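Local atomic coordinates of ESX secretion system protein EccC (Thermomonospora curvata, PDB entry 4NH0), a protein that has weak intrinsic ATPase activity and might be the translocase subunit of the ESX secretion system, which exports proteins including EsxA and EsxB. Residues D599-L604 / T863-I868; E606-L611 / H631-L636; F947-C952 / V1104-K1109; Q1125-F1130 / T1137-T1142. One frame throughout, in Å; residues are numbered along the deposited sequence.

The four contacts fall into two pairs, each beside an ATP. Contacts 1 and 2 belong to the second FtsK unit; their centres are about 9 Å apart. They touch where A864 N meets V634 O at 3.0 Å, probably a hydrogen bond. Contact 1 holds the adenine end of its ATP; contact 2 packs behind it. Contacts 3 and 4 belong to the third unit, with centres about 11 Å apart. There C952 O and G1126 N are 2.7 Å apart, and V1104 O and Y1129 N also 2.7 Å. Contact 3 includes part of the phosphate-binding loop; contact 4 meets the ribose and adenine. The centres of contacts 1 and 4 lie about 47 Å apart.

Contact 1 (D599-L604 / T863-I868); sequences DVPPTL and TALPRI. With ATP (adenosine-5'-triphosphate), chain G.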
# COMPACT_ATOMS: atom_id res chain seq x y z
N ASP A 599 15.04 -10.50 2.16
CA ASP A 599 15.59 -10.23 0.84
C ASP A 599 14.55 -10.49 -0.24
O ASP A 599 14.13 -9.57 -0.94
CB ASP A 599 16.83 -11.09 0.59
CG ASP A 599 17.51 -10.76 -0.73
OD1 ASP A 599 17.48 -9.58 -1.13
OD2 ASP A 599 18.07 -11.68 -1.36
N VAL A 600 14.13 -11.74 -0.36
CA VAL A 600 13.14 -12.12 -1.36
C VAL A 600 11.73 -12.01 -0.79
O VAL A 600 11.44 -12.55 0.28
CB VAL A 600 13.39 -13.56 -1.87
CG1 VAL A 600 13.71 -14.50 -0.71
CG2 VAL A 600 12.20 -14.07 -2.66
N PRO A 601 10.85 -11.29 -1.50
CA PRO A 601 9.46 -11.08 -1.06
C PRO A 601 8.61 -12.34 -1.18
O PRO A 601 8.88 -13.18 -2.04
CB PRO A 601 8.96 -10.00 -2.02
CG PRO A 601 9.77 -10.20 -3.25
CD PRO A 601 11.13 -10.60 -2.77
N PRO A 602 7.60 -12.47 -0.31
CA PRO A 602 6.68 -13.61 -0.36
C PRO A 602 5.54 -13.38 -1.34
O PRO A 602 5.41 -12.29 -1.88
CB PRO A 602 6.15 -13.67 1.08
CG PRO A 602 6.13 -12.24 1.50
CD PRO A 602 7.31 -11.58 0.83
N THR A 603 4.73 -14.41 -1.57
CA THR A 603 3.54 -14.27 -2.40
C THR A 603 2.31 -14.48 -1.53
O THR A 603 2.41 -14.89 -0.38
CB THR A 603 3.54 -15.26 -3.57
OG1 THR A 603 3.65 -16.59 -3.07
CG2 THR A 603 4.71 -14.97 -4.50
N LEU A 604 1.13 -14.19 -2.09
CA LEU A 604 -0.10 -14.26 -1.32
C LEU A 604 -0.48 -15.69 -0.96
O LEU A 604 -1.07 -15.94 0.09
CB LEU A 604 -1.24 -13.58 -2.08
CG LEU A 604 -1.12 -12.06 -2.18
CD1 LEU A 604 -2.35 -11.45 -2.83
CD2 LEU A 604 -0.88 -11.45 -0.81
N THR A 863 6.62 -6.03 1.58
CA THR A 863 5.33 -6.26 0.93
C THR A 863 5.36 -7.48 0.03
O THR A 863 6.27 -7.64 -0.78
CB THR A 863 4.89 -5.04 0.10
OG1 THR A 863 5.75 -4.91 -1.04
CG2 THR A 863 4.97 -3.78 0.92
N ALA A 864 4.36 -8.35 0.18
CA ALA A 864 4.27 -9.54 -0.65
C ALA A 864 3.91 -9.16 -2.08
O ALA A 864 3.62 -8.00 -2.37
CB ALA A 864 3.24 -10.50 -0.08
N LEU A 865 3.93 -10.14 -2.97
CA LEU A 865 3.58 -9.92 -4.37
C LEU A 865 2.17 -10.45 -4.64
O LEU A 865 1.80 -11.50 -4.14
CB LEU A 865 4.60 -10.58 -5.30
CG LEU A 865 5.75 -9.71 -5.80
CD1 LEU A 865 6.53 -9.10 -4.65
CD2 LEU A 865 6.67 -10.52 -6.70
N PRO A 866 1.40 -9.72 -5.46
CA PRO A 866 0.01 -10.10 -5.74
C PRO A 866 -0.08 -11.33 -6.63
O PRO A 866 -0.70 -11.28 -7.70
CB PRO A 866 -0.54 -8.86 -6.46
CG PRO A 866 0.65 -8.28 -7.14
CD PRO A 866 1.81 -8.52 -6.21
N ARG A 867 0.52 -12.43 -6.19
CA ARG A 867 0.55 -13.66 -6.98
C ARG A 867 0.07 -14.85 -6.17
O ARG A 867 0.15 -14.85 -4.94
CB ARG A 867 1.97 -13.92 -7.50
CG ARG A 867 2.68 -12.68 -8.02
CD ARG A 867 4.07 -13.02 -8.54
NE ARG A 867 4.01 -13.95 -9.67
CZ ARG A 867 5.05 -14.25 -10.44
NH1 ARG A 867 6.23 -13.70 -10.21
NH2 ARG A 867 4.91 -15.11 -11.44
N ILE A 868 -0.43 -15.87 -6.86
CA ILE A 868 -0.80 -17.12 -6.22
C ILE A 868 -0.12 -18.29 -6.93
O ILE A 868 -0.48 -19.45 -6.72
CB ILE A 868 -2.33 -17.34 -6.22
CG1 ILE A 868 -2.87 -17.40 -7.64
CG2 ILE A 868 -3.02 -16.24 -5.43
CD1 ILE A 868 -3.39 -18.77 -8.04
PG ATP G . 5.94 5.30 -9.11
O1G ATP G . 6.27 6.17 -7.92
O2G ATP G . 4.46 5.13 -9.36
O3G ATP G . 6.75 5.60 -10.35
PB ATP G . 5.83 3.16 -7.33
O1B ATP G . 4.33 3.03 -7.51
O2B ATP G . 6.39 3.90 -6.15
O3B ATP G . 6.44 3.84 -8.66
PA ATP G . 5.65 0.46 -7.99
O1A ATP G . 4.69 -0.09 -6.97
O2A ATP G . 5.12 0.92 -9.32
O3A ATP G . 6.46 1.68 -7.32
O5' ATP G . 6.80 -0.65 -8.23
C5' ATP G . 7.97 -0.33 -8.98
C4' ATP G . 8.81 -1.59 -9.17
O4' ATP G . 9.25 -2.07 -7.90
C3' ATP G . 8.00 -2.70 -9.81
O3' ATP G . 8.48 -2.96 -11.13
C2' ATP G . 8.20 -3.92 -8.94
O2' ATP G . 8.78 -4.98 -9.71
C1' ATP G . 9.14 -3.49 -7.83
N9 ATP G . 8.57 -3.88 -6.51
C8 ATP G . 7.63 -3.19 -5.84
N7 ATP G . 7.31 -3.80 -4.67
C5 ATP G . 8.07 -4.92 -4.59
C6 ATP G . 8.23 -6.02 -3.61
N6 ATP G . 7.51 -6.06 -2.47
N1 ATP G . 9.13 -6.99 -3.91
C2 ATP G . 9.85 -6.96 -5.04
N3 ATP G . 9.75 -5.99 -5.97
C4 ATP G . 8.89 -4.96 -5.80
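P601 lays CB and CG of its ring against the CD1 methyl of L865, with CB 3.7 Å from CD1. Both residues also touch the adenine. P601 CG comes to 3.3 Å from N1 of the ATP, and L865 CD1 to 3.4 Å from the same atom. L865 CD1 covers a face of the base near N1, while P601 CG meets its edge. T863 supplies the polar part. Its OG1 sits between its own N and carbonyl carbon (chi1 69°), and from there it joins the carbonyl oxygen in gripping the amino group. ATP N6 is hydrogen-bonded to T863 OG1 at 2.5 Å and more weakly to T863 O.

Next along, P602 CG packs on A864 CB at 3.7 Å. The backbones are joined by a single bridge, T603 with L865. L865 N gives its hydrogen to P602 O at 2.8 Å, in the carbonyl plane. L604 N is shared weakly between L865 O and R867 O. Those two carbonyls are brought together by an inverse gamma turn centred on P866. L604 CD1 lies on P866 CA at 4.0 Å, and helix 669-683, which follows the phosphate-binding loop, touches both residues. The guanidinium of R867 leads away to D869 and D871. T863 O can only accept, and the hydroxyl accepts here too. The carbonyl in particular is consistent with a preference for an amino group, as on adenine.

Contact 2 (E606-L611 / H631-L636); sequences ELLPPL and HAVVGL
L607 and L608 close on V633, and the contact is mainly apolar. The two methyls of V633 are divided between the leucines. CG2 takes L607, lying 3.6 Å from its CB and 3.7 Å from its CD1. CG1 takes L608, 3.6 Å from its CD2. V633 has CG1 between N and the carbonyl carbon (chi1 51°) and CG2 anti to N, which turns CG1 to L608 and CG2 to L607. The L607 and V633 side chains cross obliquely. Those of L608 and V633 run past each other in opposite directions. A looser apolar touch joins L607 CD2 to L636 CD1 at 4.4 Å. L607 CD1 also packs on A864 CB, which ties this contact to the ATP-binding loop at 863-868.

One touch is between carbon and a polar atom. L607 CD1 rests 3.4 Å from G635 O, as a methyl against a carbonyl.

Backbone hydrogen bonding runs elsewhere. Strand 631-639 lies between strands 644-651 and 860-863 of the mixed sheet. V634 and G635 bond to Y648, and L636 bonds to L862. V633 O takes a hydrogen bond from S679 OG. A632 and V634 point away from the leucines and pack on helix 669-683. W624 and W649 also touch L608. No hydrogen bond crosses between 606-611 and 631-636, so the loop is held to this strand by shape and exclusion of water.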
# COMPACT_ATOMS: atom_id res chain seq x y z
N GLU A 606 1.67 -17.89 -0.33
CA GLU A 606 2.67 -18.24 0.67
C GLU A 606 2.23 -17.82 2.06
O GLU A 606 2.58 -18.45 3.06
CB GLU A 606 4.02 -17.60 0.33
CG GLU A 606 5.14 -18.59 0.05
CD GLU A 606 6.39 -17.91 -0.48
OE1 GLU A 606 6.87 -16.96 0.17
OE2 GLU A 606 6.90 -18.34 -1.53
N LEU A 607 1.46 -16.74 2.12
CA LEU A 607 1.02 -16.18 3.40
C LEU A 607 -0.40 -16.60 3.74
O LEU A 607 -0.97 -16.14 4.73
CB LEU A 607 1.12 -14.65 3.36
CG LEU A 607 2.50 -14.08 3.04
CD1 LEU A 607 2.44 -12.57 2.90
CD2 LEU A 607 3.50 -14.47 4.12
N LEU A 608 -0.97 -17.47 2.92
CA LEU A 608 -2.35 -17.90 3.10
C LEU A 608 -2.49 -19.42 3.02
O LEU A 608 -1.68 -20.08 2.37
CB LEU A 608 -3.26 -17.24 2.07
CG LEU A 608 -3.61 -15.77 2.31
CD1 LEU A 608 -4.44 -15.23 1.16
CD2 LEU A 608 -4.36 -15.63 3.62
N PRO A 609 -3.52 -19.97 3.69
CA PRO A 609 -3.90 -21.38 3.57
C PRO A 609 -4.13 -21.79 2.12
O PRO A 609 -4.28 -20.92 1.26
CB PRO A 609 -5.21 -21.43 4.37
CG PRO A 609 -5.05 -20.38 5.39
CD PRO A 609 -4.30 -19.27 4.72
N PRO A 610 -4.15 -23.11 1.84
CA PRO A 610 -4.37 -23.58 0.47
C PRO A 610 -5.67 -23.04 -0.13
O PRO A 610 -6.74 -23.21 0.46
CB PRO A 610 -4.44 -25.11 0.63
CG PRO A 610 -4.68 -25.34 2.09
CD PRO A 610 -3.97 -24.23 2.78
N LEU A 611 -5.56 -22.39 -1.28
CA LEU A 611 -6.70 -21.76 -1.92
C LEU A 611 -7.35 -22.68 -2.95
O LEU A 611 -6.66 -23.28 -3.78
CB LEU A 611 -6.28 -20.45 -2.58
CG LEU A 611 -5.59 -19.45 -1.65
CD1 LEU A 611 -5.13 -18.22 -2.42
CD2 LEU A 611 -6.51 -19.06 -0.51
N HIS A 631 -10.28 -9.01 7.09
CA HIS A 631 -8.85 -8.99 7.38
C HIS A 631 -8.07 -9.33 6.12
O HIS A 631 -8.48 -10.19 5.34
CB HIS A 631 -8.51 -9.97 8.50
CG HIS A 631 -8.90 -9.49 9.87
ND1 HIS A 631 -10.21 -9.28 10.24
CD2 HIS A 631 -8.15 -9.17 10.95
CE1 HIS A 631 -10.25 -8.86 11.49
NE2 HIS A 631 -9.01 -8.79 11.94
N ALA A 632 -6.95 -8.65 5.92
CA ALA A 632 -6.14 -8.86 4.73
C ALA A 632 -4.66 -8.97 5.07
O ALA A 632 -4.13 -8.18 5.84
CB ALA A 632 -6.36 -7.73 3.73
N VAL A 633 -4.01 -9.97 4.49
CA VAL A 633 -2.57 -10.15 4.67
C VAL A 633 -1.83 -9.41 3.57
O VAL A 633 -2.18 -9.50 2.39
CB VAL A 633 -2.18 -11.64 4.67
CG1 VAL A 633 -2.77 -12.35 3.46
CG2 VAL A 633 -0.68 -11.80 4.73
N VAL A 634 -0.80 -8.65 3.95
CA VAL A 634 -0.12 -7.77 3.01
C VAL A 634 1.34 -8.18 2.76
O VAL A 634 1.78 -8.22 1.61
CB VAL A 634 -0.17 -6.31 3.50
CG1 VAL A 634 1.03 -5.52 2.99
CG2 VAL A 634 -1.47 -5.66 3.06
N GLY A 635 2.07 -8.49 3.82
CA GLY A 635 3.47 -8.83 3.67
C GLY A 635 4.05 -9.66 4.80
O GLY A 635 3.35 -10.47 5.41
N LEU A 636 5.34 -9.47 5.06
CA LEU A 636 6.03 -10.22 6.09
C LEU A 636 6.84 -9.29 7.00
O LEU A 636 7.78 -8.65 6.56
CB LEU A 636 6.96 -11.26 5.46
CG LEU A 636 7.62 -12.26 6.41
CD1 LEU A 636 6.57 -13.16 7.05
CD2 LEU A 636 8.67 -13.08 5.69

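Contact 3 (F947-C952 / V1104-K1109); sequences FGDTEC and VMSGNK. With ATP (adenosine-5'-triphosphate), chain F.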
# COMPACT_ATOMS: atom_id res chain seq x y z
N PHE A 947 -25.73 28.27 -25.80
CA PHE A 947 -24.63 28.42 -26.75
C PHE A 947 -24.05 27.06 -27.12
O PHE A 947 -24.10 26.12 -26.33
CB PHE A 947 -23.53 29.31 -26.18
CG PHE A 947 -23.97 30.71 -25.88
CD1 PHE A 947 -23.91 31.70 -26.85
CD2 PHE A 947 -24.43 31.05 -24.62
CE1 PHE A 947 -24.30 32.99 -26.57
CE2 PHE A 947 -24.83 32.34 -24.33
CZ PHE A 947 -24.76 33.31 -25.31
N GLY A 948 -23.49 26.96 -28.32
CA GLY A 948 -22.87 25.73 -28.77
C GLY A 948 -22.39 25.79 -30.21
O GLY A 948 -22.99 26.46 -31.04
N ASP A 949 -21.30 25.09 -30.50
CA ASP A 949 -20.72 25.10 -31.84
C ASP A 949 -21.59 24.35 -32.84
O ASP A 949 -22.68 23.89 -32.51
CB ASP A 949 -19.30 24.50 -31.82
CG ASP A 949 -19.25 23.14 -31.14
OD1 ASP A 949 -20.13 22.29 -31.41
OD2 ASP A 949 -18.31 22.91 -30.35
N THR A 950 -21.10 24.24 -34.07
CA THR A 950 -21.84 23.57 -35.13
C THR A 950 -22.02 22.09 -34.84
O THR A 950 -21.07 21.41 -34.45
CB THR A 950 -21.14 23.73 -36.49
OG1 THR A 950 -19.79 23.27 -36.40
CG2 THR A 950 -21.14 25.19 -36.92
N GLU A 951 -23.25 21.61 -35.02
CA GLU A 951 -23.60 20.21 -34.78
C GLU A 951 -23.24 19.76 -33.37
O GLU A 951 -22.42 18.85 -33.19
CB GLU A 951 -22.92 19.30 -35.81
CG GLU A 951 -23.34 19.57 -37.25
CD GLU A 951 -22.79 18.53 -38.21
OE1 GLU A 951 -22.41 17.43 -37.75
OE2 GLU A 951 -22.73 18.82 -39.42
N CYS A 952 -23.85 20.39 -32.38
CA CYS A 952 -23.63 20.01 -30.99
C CYS A 952 -24.93 19.55 -30.35
O CYS A 952 -24.93 18.71 -29.46
CB CYS A 952 -23.04 21.18 -30.19
SG CYS A 952 -24.18 22.55 -29.94
N VAL A 1104 -24.29 25.99 -21.72
CA VAL A 1104 -23.10 26.17 -22.54
C VAL A 1104 -22.59 24.81 -23.01
O VAL A 1104 -22.08 24.02 -22.22
CB VAL A 1104 -21.99 26.89 -21.76
CG1 VAL A 1104 -20.73 27.00 -22.61
CG2 VAL A 1104 -22.46 28.27 -21.34
N MET A 1105 -22.74 24.55 -24.30
CA MET A 1105 -22.36 23.26 -24.86
C MET A 1105 -20.93 23.25 -25.37
O MET A 1105 -20.06 23.92 -24.81
CB MET A 1105 -23.32 22.87 -25.99
CG MET A 1105 -24.72 22.53 -25.51
SD MET A 1105 -25.88 22.25 -26.86
CE MET A 1105 -27.11 21.24 -26.05
N SER A 1106 -20.68 22.49 -26.42
CA SER A 1106 -19.35 22.37 -27.00
C SER A 1106 -18.89 23.68 -27.62
O SER A 1106 -19.67 24.37 -28.28
CB SER A 1106 -19.31 21.25 -28.04
OG SER A 1106 -18.02 21.11 -28.60
N GLY A 1107 -17.63 24.02 -27.41
CA GLY A 1107 -17.06 25.24 -27.97
C GLY A 1107 -15.57 25.34 -27.74
O GLY A 1107 -14.88 24.33 -27.61
N ASN A 1108 -15.06 26.56 -27.71
CA ASN A 1108 -13.66 26.79 -27.40
C ASN A 1108 -13.49 27.94 -26.41
O ASN A 1108 -14.40 28.73 -26.19
CB ASN A 1108 -12.87 27.07 -28.68
CG ASN A 1108 -13.36 28.29 -29.42
OD1 ASN A 1108 -14.52 28.66 -29.32
ND2 ASN A 1108 -12.46 28.93 -30.17
N LYS A 1109 -12.29 28.01 -25.84
CA LYS A 1109 -12.01 28.90 -24.71
C LYS A 1109 -11.68 30.30 -25.19
O LYS A 1109 -11.57 31.23 -24.39
CB LYS A 1109 -10.85 28.35 -23.86
CG LYS A 1109 -10.87 26.83 -23.56
CD LYS A 1109 -10.53 25.95 -24.77
CE LYS A 1109 -10.30 24.50 -24.39
NZ LYS A 1109 -10.41 23.62 -25.58
PG ATP F . -26.25 23.08 -36.76
O1G ATP F . -27.11 22.17 -37.60
O2G ATP F . -24.85 23.28 -37.27
O3G ATP F . -26.94 24.35 -36.32
PB ATP F . -27.33 21.83 -34.51
O1B ATP F . -28.59 22.11 -35.29
O2B ATP F . -27.16 22.41 -33.13
O3B ATP F . -26.05 22.27 -35.38
PA ATP F . -28.46 19.31 -34.27
O1A ATP F . -29.16 19.61 -32.97
O2A ATP F . -29.22 19.43 -35.56
O3A ATP F . -27.15 20.24 -34.35
O5' ATP F . -27.82 17.83 -34.17
C5' ATP F . -26.74 17.45 -35.01
C4' ATP F . -26.36 16.02 -34.66
O4' ATP F . -26.14 15.93 -33.26
C3' ATP F . -27.48 15.06 -35.02
O3' ATP F . -27.04 14.16 -36.04
C2' ATP F . -27.80 14.29 -33.75
O2' ATP F . -27.60 12.89 -33.98
C1' ATP F . -26.81 14.79 -32.71
N9 ATP F . -27.54 15.19 -31.48
C8 ATP F . -28.36 16.26 -31.36
N7 ATP F . -28.87 16.35 -30.11
C5 ATP F . -28.37 15.32 -29.39
C6 ATP F . -28.51 14.83 -28.00
N6 ATP F . -29.29 15.47 -27.11
N1 ATP F . -27.82 13.71 -27.66
C2 ATP F . -27.04 13.07 -28.55
N3 ATP F . -26.88 13.46 -29.82
C4 ATP F . -27.50 14.56 -30.30
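F947 O accepts the hydrogen of M1105 N at 2.9 Å, and D949 N gives its own to S1106 O at 2.8 Å. The first donor is tilted 32° from the carbonyl plane, the second 22°. The two bonds bind the segments before and beyond G948. A third bond is between side chains: S1106 OG donates to D949 OD2, though the place of that oxygen is less sure. OG of S1106 is also bonded to L1123 N. Putting alanine at D949 would remove the carboxylate and would probably cost the S1106 hydroxyl its acceptor, leaving L1123 N as its partner.

Segment 947-952 leaves strand 944-947 and enters the phosphate-binding loop, a Walker A pattern that begins at G948 and runs into helix 954-968. In it E951 N bonds ATP O3B at 2.9 Å. The same E951 N also bonds ATP O2G at 3.2 Å. Strand 1102-1104 runs parallel to 944-947, and F947 and V1104 put their side chains on the same face of the sheet.

G948 has its CA 4.0 Å from M1105 CB and 3.5 Å from S1106 O, the latter a CA-H...O contact. A CB on G948 would run into the sulfur of C952. That sulfur, turned back between N and the carbonyl carbon of its residue, meets M1105 SD at 3.5 Å, at the end of the extended methionine chain.

Contact 4 (Q1125-F1130 / T1137-T1142); sequences QGRGYF and TRLIQT. With ATP (adenosine-5'-triphosphate), chain F.
R1127 and Q1141 meet at about a right angle, with guanidinium and amide planes 89° apart. NE of R1127 points straight at Q1141 OE1, 3.0 Å away, which lies in the guanidinium plane. Q1141 bends at chi2 (78°), and its NE2 makes a weak bond to Q1125 O. R1127 NH1 forms a salt bridge to D720 of the second FtsK unit. With a leucine in place of R1127, Q1141 OE1 would probably lose its donor and D720 its opposite charge.

L1139 sets CD1 over one face of the Y1129 ring, 3.9 Å from its centroid, a CH-pi contact. Y1129 OH bonds to H1121. F1130 and R1138 lie side by side, pointing the same way, with ring and guanidinium planes 87° apart. R1138 NH2 is at the ring's edge, 3.9 Å from F1130 CD2. I1140 CG2 packs on F1130 CB at 3.6 Å.

The strands form an antiparallel hairpin: R1127, Q1141, Y1129 and L1139 share one face, F1130, R1138 and I1140 the other. G1126 O accepts from T1142 N. T1142 O receives ATP N6 at 3.2 Å, and Q1125 NE2 is 3.2 Å from ATP O4'. The hairpin end thus offers the adenine amino group a backbone carbonyl, consistent with base recognition.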
# COMPACT_ATOMS: atom_id res chain seq x y z
N GLN A 1125 -21.72 15.52 -28.32
CA GLN A 1125 -23.02 16.02 -28.73
C GLN A 1125 -24.06 15.90 -27.62
O GLN A 1125 -24.17 14.86 -26.97
CB GLN A 1125 -23.51 15.29 -29.98
CG GLN A 1125 -22.63 15.50 -31.20
CD GLN A 1125 -23.16 14.78 -32.43
OE1 GLN A 1125 -23.73 13.70 -32.32
NE2 GLN A 1125 -22.97 15.38 -33.59
N GLY A 1126 -24.81 16.97 -27.40
CA GLY A 1126 -25.88 16.96 -26.42
C GLY A 1126 -25.44 17.41 -25.04
O GLY A 1126 -26.25 17.89 -24.25
N ARG A 1127 -24.16 17.26 -24.75
CA ARG A 1127 -23.64 17.59 -23.43
C ARG A 1127 -23.32 19.08 -23.31
O ARG A 1127 -22.88 19.70 -24.28
CB ARG A 1127 -22.39 16.76 -23.12
CG ARG A 1127 -21.94 16.81 -21.67
CD ARG A 1127 -21.01 15.66 -21.36
NE ARG A 1127 -21.58 14.38 -21.75
CZ ARG A 1127 -20.97 13.21 -21.61
NH1 ARG A 1127 -19.76 13.15 -21.08
NH2 ARG A 1127 -21.58 12.10 -22.00
N GLY A 1128 -23.54 19.64 -22.13
CA GLY A 1128 -23.26 21.04 -21.87
C GLY A 1128 -23.28 21.36 -20.39
O GLY A 1128 -23.58 20.50 -19.57
N TYR A 1129 -22.96 22.61 -20.06
CA TYR A 1129 -22.96 23.05 -18.67
C TYR A 1129 -24.20 23.87 -18.35
O TYR A 1129 -24.34 25.00 -18.80
CB TYR A 1129 -21.70 23.86 -18.36
CG TYR A 1129 -20.44 23.03 -18.30
CD1 TYR A 1129 -20.05 22.43 -17.11
CD2 TYR A 1129 -19.65 22.85 -19.42
CE1 TYR A 1129 -18.90 21.67 -17.05
CE2 TYR A 1129 -18.50 22.09 -19.36
CZ TYR A 1129 -18.13 21.50 -18.18
OH TYR A 1129 -16.98 20.75 -18.11
N PHE A 1130 -25.11 23.29 -17.57
CA PHE A 1130 -26.35 23.96 -17.21
C PHE A 1130 -26.11 24.99 -16.12
O PHE A 1130 -25.64 24.65 -15.03
CB PHE A 1130 -27.39 22.93 -16.75
CG PHE A 1130 -28.72 23.54 -16.39
CD1 PHE A 1130 -29.60 23.95 -17.37
CD2 PHE A 1130 -29.09 23.68 -15.06
CE1 PHE A 1130 -30.82 24.50 -17.05
CE2 PHE A 1130 -30.31 24.23 -14.73
CZ PHE A 1130 -31.18 24.64 -15.72
N THR A 1137 -23.47 26.29 -11.61
CA THR A 1137 -23.04 25.60 -12.81
C THR A 1137 -23.06 24.09 -12.57
O THR A 1137 -22.66 23.62 -11.51
CB THR A 1137 -21.63 26.04 -13.23
OG1 THR A 1137 -21.59 27.47 -13.34
CG2 THR A 1137 -21.25 25.44 -14.58
N ARG A 1138 -23.52 23.35 -13.57
CA ARG A 1138 -23.69 21.91 -13.43
C ARG A 1138 -23.60 21.22 -14.78
O ARG A 1138 -24.28 21.61 -15.73
CB ARG A 1138 -25.03 21.61 -12.77
CG ARG A 1138 -25.18 20.21 -12.21
CD ARG A 1138 -26.61 19.96 -11.80
NE ARG A 1138 -27.34 21.21 -11.61
CZ ARG A 1138 -28.66 21.29 -11.49
NH1 ARG A 1138 -29.41 20.20 -11.55
NH2 ARG A 1138 -29.24 22.47 -11.33
N LEU A 1139 -22.75 20.21 -14.88
CA LEU A 1139 -22.59 19.46 -16.12
C LEU A 1139 -23.74 18.49 -16.33
O LEU A 1139 -23.99 17.62 -15.49
CB LEU A 1139 -21.26 18.71 -16.13
CG LEU A 1139 -20.99 17.86 -17.37
CD1 LEU A 1139 -20.97 18.73 -18.62
CD2 LEU A 1139 -19.68 17.11 -17.23
N ILE A 1140 -24.46 18.66 -17.43
CA ILE A 1140 -25.61 17.80 -17.73
C ILE A 1140 -25.52 17.20 -19.13
O ILE A 1140 -24.66 17.57 -19.92
CB ILE A 1140 -26.94 18.57 -17.63
CG1 ILE A 1140 -27.11 19.51 -18.83
CG2 ILE A 1140 -27.02 19.34 -16.32
CD1 ILE A 1140 -28.49 20.10 -18.94
N GLN A 1141 -26.42 16.27 -19.41
CA GLN A 1141 -26.55 15.68 -20.74
C GLN A 1141 -27.98 15.84 -21.23
O GLN A 1141 -28.91 15.33 -20.62
CB GLN A 1141 -26.15 14.21 -20.73
CG GLN A 1141 -26.49 13.47 -22.01
CD GLN A 1141 -25.51 13.75 -23.12
OE1 GLN A 1141 -24.35 14.08 -22.88
NE2 GLN A 1141 -25.97 13.61 -24.36
N THR A 1142 -28.16 16.56 -22.34
CA THR A 1142 -29.49 16.81 -22.87
C THR A 1142 -30.03 15.58 -23.60
O THR A 1142 -29.26 14.72 -24.03
CB THR A 1142 -29.50 18.01 -23.82
OG1 THR A 1142 -28.55 17.82 -24.87
CG2 THR A 1142 -29.16 19.28 -23.07
PG ATP F . -26.25 23.08 -36.76
O1G ATP F . -27.11 22.17 -37.60
O2G ATP F . -24.85 23.28 -37.27
O3G ATP F . -26.94 24.35 -36.32
PB ATP F . -27.33 21.83 -34.51
O1B ATP F . -28.59 22.11 -35.29
O2B ATP F . -27.16 22.41 -33.13
O3B ATP F . -26.05 22.27 -35.38
PA ATP F . -28.46 19.31 -34.27
O1A ATP F . -29.16 19.61 -32.97
O2A ATP F . -29.22 19.43 -35.56
O3A ATP F . -27.15 20.24 -34.35
O5' ATP F . -27.82 17.83 -34.17
C5' ATP F . -26.74 17.45 -35.01
C4' ATP F . -26.36 16.02 -34.66
O4' ATP F . -26.14 15.93 -33.26
C3' ATP F . -27.48 15.06 -35.02
O3' ATP F . -27.04 14.16 -36.04
C2' ATP F . -27.80 14.29 -33.75
O2' ATP F . -27.60 12.89 -33.98
C1' ATP F . -26.81 14.79 -32.71
N9 ATP F . -27.54 15.19 -31.48
C8 ATP F . -28.36 16.26 -31.36
N7 ATP F . -28.87 16.35 -30.11
C5 ATP F . -28.37 15.32 -29.39
C6 ATP F . -28.51 14.83 -28.00
N6 ATP F . -29.29 15.47 -27.11
N1 ATP F . -27.82 13.71 -27.66
C2 ATP F . -27.04 13.07 -28.55
N3 ATP F . -26.88 13.46 -29.82
C4 ATP F . -27.50 14.56 -30.30